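Long-range contact in beta-n-acetylhexosaminidase (Streptococcus pneumoniae, PDB 4AZH), which probably removes terminal beta-linked N-acetylglucosamine residues from glycans, as a family 20 exo-beta-D-N-acetylglucosaminidase: residues D279-L284 with M326-A331. Numbering follows the deposited sequence.
Sequences DWYYIL and MLSIWA. With LOG (N-acetylglucosaminono-1,5-lactone (Z)-oxime), chain E.
Trp330 presents the pyrrole edge of its indole to one face of the Tyr281 ring, a T-shaped pair with planes at 66° and NE1 lying 3.1 Å above the centre of the phenol. The same indole turns a face to the sugar-like ring of the inhibitor LOG, whose C5 sits 3.7 Å above the indole plane, displaced toward the rim. With CG beside its backbone N and opposite the carbonyl carbon (chi1 -84°), Tyr281 reaches past the tryptophan, and its OH donates to the acetamido oxygen O7 of LOG at 2.6 Å; packing against the indole and this bond together limit how the phenol can turn. Ser328 CB approaches the phenol obliquely, 3.7 Å from Tyr281 CE1, while Ile283 CD1 touches LOG O6.

Behind these side chains the backbones run parallel. Tyr282 N donates a hydrogen bond to Ser328 O, Trp330 N to Tyr282 O (2.8 Å, 170° at the hydrogen) and Leu284 N to Trp330 O. Leu284 CD2 meets Ile329 CG2 at 3.5 Å, the two side chains crossing at about a right angle.

Strands 282-283 and 322-330, with helix 295-304 between them in the chain, form a beta-alpha-beta unit of the TIM-barrel catalytic domain; strand 11-17 flanks 322-330, and helix 340-352 packs on Tyr282, Leu284 and Leu327.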
ATOM      1  N   ASP A 279      11.657   8.789   5.943  1.00  8.64           N
ATOM      2  CA  ASP A 279      11.759   9.229   7.348  1.00  8.92           C
ATOM      3  C   ASP A 279      10.755   8.522   8.261  1.00  9.02           C
ATOM      4  O   ASP A 279      11.010   8.352   9.437  1.00  9.63           O
ATOM      5  CB  ASP A 279      11.545  10.741   7.480  1.00  8.84           C
ATOM      6  CG  ASP A 279      12.663  11.570   6.881  1.00  8.80           C
ATOM      7  OD1 ASP A 279      13.740  11.042   6.505  1.00  8.55           O
ATOM      8  OD2 ASP A 279      12.422  12.786   6.791  1.00  8.87           O
ATOM      9  N   TRP A 280       9.625   8.123   7.702  1.00  8.93           N
ATOM     10  CA  TRP A 280       8.546   7.585   8.464  1.00  9.12           C
ATOM     11  C   TRP A 280       8.580   6.085   8.555  1.00  9.38           C
ATOM     12  O   TRP A 280       7.658   5.512   9.111  1.00  9.69           O
ATOM     13  CB  TRP A 280       7.221   8.024   7.849  1.00  8.98           C
ATOM     14  CG  TRP A 280       7.029   9.517   7.814  1.00  8.77           C
ATOM     15  CD1 TRP A 280       7.375  10.445   8.789  1.00  8.74           C
ATOM     16  CD2 TRP A 280       6.432  10.320   6.728  1.00  8.90           C
ATOM     17  NE1 TRP A 280       7.037  11.722   8.400  1.00  8.59           N
ATOM     18  CE2 TRP A 280       6.478  11.714   7.173  1.00  8.70           C
ATOM     19  CE3 TRP A 280       5.876  10.028   5.483  1.00  8.74           C
ATOM     20  CZ2 TRP A 280       5.993  12.747   6.390  1.00  8.70           C
ATOM     21  CZ3 TRP A 280       5.396  11.085   4.707  1.00  8.62           C
ATOM     22  CH2 TRP A 280       5.455  12.409   5.152  1.00  8.61           C
ATOM     23  N   TYR A 281       9.611   5.433   8.004  1.00  9.36           N
ATOM     24  CA  TYR A 281       9.678   3.964   7.942  1.00  9.33           C
ATOM     25  C   TYR A 281       9.902   3.355   9.355  1.00  9.65           C
ATOM     26  O   TYR A 281      10.747   3.820  10.128  1.00  9.53           O
ATOM     27  CB  TYR A 281      10.856   3.548   7.071  1.00  9.21           C
ATOM     28  CG  TYR A 281      10.617   3.497   5.587  1.00  9.38           C
ATOM     29  CD1 TYR A 281       9.451   4.025   5.016  1.00  9.37           C
ATOM     30  CD2 TYR A 281      11.582   2.964   4.744  1.00  9.06           C
ATOM     31  CE1 TYR A 281       9.237   3.989   3.644  1.00  9.39           C
ATOM     32  CE2 TYR A 281      11.377   2.906   3.375  1.00  9.32           C
ATOM     33  CZ  TYR A 281      10.199   3.417   2.819  1.00  9.55           C
ATOM     34  OH  TYR A 281       9.974   3.358   1.450  1.00  9.27           O
ATOM     35  N   TYR A 282       9.136   2.332   9.695  1.00  9.63           N
ATOM     36  CA  TYR A 282       9.497   1.491  10.813  1.00  9.83           C
ATOM     37  C   TYR A 282       9.629   0.042  10.329  1.00  9.98           C
ATOM     38  O   TYR A 282       8.756  -0.490   9.636  1.00  9.71           O
ATOM     39  CB  TYR A 282       8.488   1.615  11.940  1.00 10.09           C
ATOM     40  CG  TYR A 282       8.687   0.598  13.040  1.00 10.58           C
ATOM     41  CD1 TYR A 282       9.936   0.451  13.670  1.00 10.78           C
ATOM     42  CD2 TYR A 282       7.634  -0.215  13.468  1.00 10.62           C
ATOM     43  CE1 TYR A 282      10.120  -0.484  14.685  1.00 11.25           C
ATOM     44  CE2 TYR A 282       7.812  -1.148  14.487  1.00 10.73           C
ATOM     45  CZ  TYR A 282       9.049  -1.275  15.092  1.00 11.09           C
ATOM     46  OH  TYR A 282       9.245  -2.195  16.108  1.00 11.77           O
ATOM     47  N   ILE A 283      10.764  -0.564  10.656  1.00 10.29           N
ATOM     48  CA  ILE A 283      11.030  -1.952  10.350  1.00 10.60           C
ATOM     49  C   ILE A 283      10.800  -2.724  11.666  1.00 11.21           C
ATOM     50  O   ILE A 283      11.415  -2.416  12.677  1.00 11.70           O
ATOM     51  CB  ILE A 283      12.473  -2.090   9.871  1.00 10.49           C
ATOM     52  CG1 ILE A 283      12.644  -1.364   8.523  1.00 10.57           C
ATOM     53  CG2 ILE A 283      12.868  -3.538   9.788  1.00 10.48           C
ATOM     54  CD1 ILE A 283      14.091  -1.027   8.214  1.00 10.40           C
ATOM     55  N   LEU A 284       9.889  -3.690  11.642  1.00 11.37           N
ATOM     56  CA  LEU A 284       9.500  -4.441  12.833  1.00 11.90           C
ATOM     57  C   LEU A 284      10.748  -4.939  13.550  1.00 12.68           C
ATOM     58  O   LEU A 284      11.603  -5.611  12.950  1.00 12.48           O
ATOM     59  CB  LEU A 284       8.578  -5.629  12.471  1.00 11.17           C
ATOM     60  CG  LEU A 284       7.209  -5.400  11.811  1.00 10.98           C
ATOM     61  CD1 LEU A 284       6.478  -6.733  11.590  1.00 10.58           C
ATOM     62  CD2 LEU A 284       6.318  -4.436  12.598  1.00 10.57           C
ATOM     63  N   MET A 326       2.090   8.626   2.732  1.00  7.86           N
ATOM     64  CA  MET A 326       2.016   7.254   3.221  1.00  7.78           C
ATOM     65  C   MET A 326       3.118   6.937   4.253  1.00  7.64           C
ATOM     66  O   MET A 326       4.313   7.142   4.005  1.00  7.30           O
ATOM     67  CB  MET A 326       2.012   6.278   2.023  1.00  7.83           C
ATOM     68  CG  MET A 326       2.192   4.820   2.384  1.00  8.00           C
ATOM     69  SD  MET A 326       1.660   3.656   1.110  1.00  8.44           S
ATOM     70  CE  MET A 326       3.217   3.120   0.388  1.00  8.00           C
ATOM     71  N   LEU A 327       2.695   6.443   5.418  1.00  7.86           N
ATOM     72  CA  LEU A 327       3.594   5.944   6.450  1.00  8.03           C
ATOM     73  C   LEU A 327       3.775   4.415   6.322  1.00  8.23           C
ATOM     74  O   LEU A 327       2.788   3.686   6.143  1.00  8.33           O
ATOM     75  CB  LEU A 327       2.989   6.275   7.781  1.00  8.41           C
ATOM     76  CG  LEU A 327       3.948   6.098   8.951  1.00  8.83           C
ATOM     77  CD1 LEU A 327       3.839   7.267   9.919  1.00  8.78           C
ATOM     78  CD2 LEU A 327       3.708   4.755   9.605  1.00  8.76           C
ATOM     79  N   SER A 328       5.005   3.911   6.423  1.00  8.06           N
ATOM     80  CA  SER A 328       5.246   2.513   6.031  1.00  7.98           C
ATOM     81  C   SER A 328       5.839   1.627   7.115  1.00  8.27           C
ATOM     82  O   SER A 328       6.842   1.990   7.761  1.00  8.41           O
ATOM     83  CB  SER A 328       6.102   2.458   4.766  1.00  8.03           C
ATOM     84  OG  SER A 328       5.574   3.346   3.776  1.00  8.12           O
ATOM     85  N   ILE A 329       5.208   0.469   7.320  1.00  8.08           N
ATOM     86  CA  ILE A 329       5.718  -0.538   8.243  1.00  8.12           C
ATOM     87  C   ILE A 329       6.278  -1.693   7.432  1.00  8.35           C
ATOM     88  O   ILE A 329       5.581  -2.268   6.599  1.00  8.47           O
ATOM     89  CB  ILE A 329       4.625  -1.099   9.193  1.00  7.82           C
ATOM     90  CG1 ILE A 329       3.793   0.037   9.816  1.00  7.59           C
ATOM     91  CG2 ILE A 329       5.269  -2.005  10.234  1.00  7.55           C
ATOM     92  CD1 ILE A 329       4.593   1.072  10.594  1.00  7.70           C
ATOM     93  N   TRP A 330       7.540  -2.019   7.666  1.00  8.69           N
ATOM     94  CA  TRP A 330       8.205  -3.032   6.884  1.00  9.04           C
ATOM     95  C   TRP A 330       8.619  -4.167   7.765  1.00  9.40           C
ATOM     96  O   TRP A 330       8.790  -3.987   8.967  1.00  9.72           O
ATOM     97  CB  TRP A 330       9.425  -2.446   6.225  1.00  8.78           C
ATOM     98  CG  TRP A 330       9.112  -1.324   5.275  1.00  8.90           C
ATOM     99  CD1 TRP A 330       9.254   0.051   5.499  1.00  8.81           C
ATOM    100  CD2 TRP A 330       8.619  -1.438   3.889  1.00  8.64           C
ATOM    101  NE1 TRP A 330       8.891   0.762   4.381  1.00  8.77           N
ATOM    102  CE2 TRP A 330       8.493  -0.071   3.386  1.00  8.57           C
ATOM    103  CE3 TRP A 330       8.261  -2.492   3.066  1.00  8.46           C
ATOM    104  CZ2 TRP A 330       8.034   0.199   2.113  1.00  8.60           C
ATOM    105  CZ3 TRP A 330       7.809  -2.210   1.782  1.00  8.53           C
ATOM    106  CH2 TRP A 330       7.690  -0.889   1.317  1.00  8.57           C
ATOM    107  N   ALA A 331       8.833  -5.331   7.162  1.00  9.68           N
ATOM    108  CA  ALA A 331       9.164  -6.539   7.913  1.00  9.98           C
ATOM    109  C   ALA A 331      10.430  -7.231   7.393  1.00 10.15           C
ATOM    110  O   ALA A 331      10.430  -8.434   7.117  1.00  9.73           O
ATOM    111  CB  ALA A 331       7.970  -7.478   7.905  1.00  9.57           C
TER
HETATM  112  C2  LOG E2044      12.538  -1.342   0.537  1.00  8.90           C
HETATM  113  C3  LOG E2044      11.587  -2.139   1.429  1.00  8.66           C
HETATM  114  C4  LOG E2044      12.230  -2.281   2.791  1.00  8.49           C
HETATM  115  C5  LOG E2044      12.385  -0.882   3.373  1.00  8.54           C
HETATM  116  C6  LOG E2044      12.830  -0.981   4.848  1.00  8.56           C
HETATM  117  C7  LOG E2044      11.046   0.447  -0.323  1.00  9.28           C
HETATM  118  C8  LOG E2044      10.191   0.945  -1.486  1.00  8.94           C
HETATM  119  N2  LOG E2044      11.758  -0.699  -0.548  1.00  9.09           N
HETATM  120  O1  LOG E2044      14.687   1.367   1.116  0.80 10.87           O
HETATM  121  O3  LOG E2044      11.245  -3.464   0.835  1.00  8.60           O
HETATM  122  O4  LOG E2044      11.382  -3.001   3.648  1.00  8.53           O
HETATM  123  O5  LOG E2044      13.320  -0.180   2.623  1.00  8.35           O
HETATM  124  O6  LOG E2044      14.172  -1.393   4.946  1.00  8.54           O
HETATM  125  C1  LOG E2044      13.272  -0.337   1.247  1.00  9.06           C
HETATM  126  O7  LOG E2044      11.102   1.105   0.717  1.00  9.21           O
HETATM  127  N1  LOG E2044      13.989   0.417   0.479  1.00  9.43           N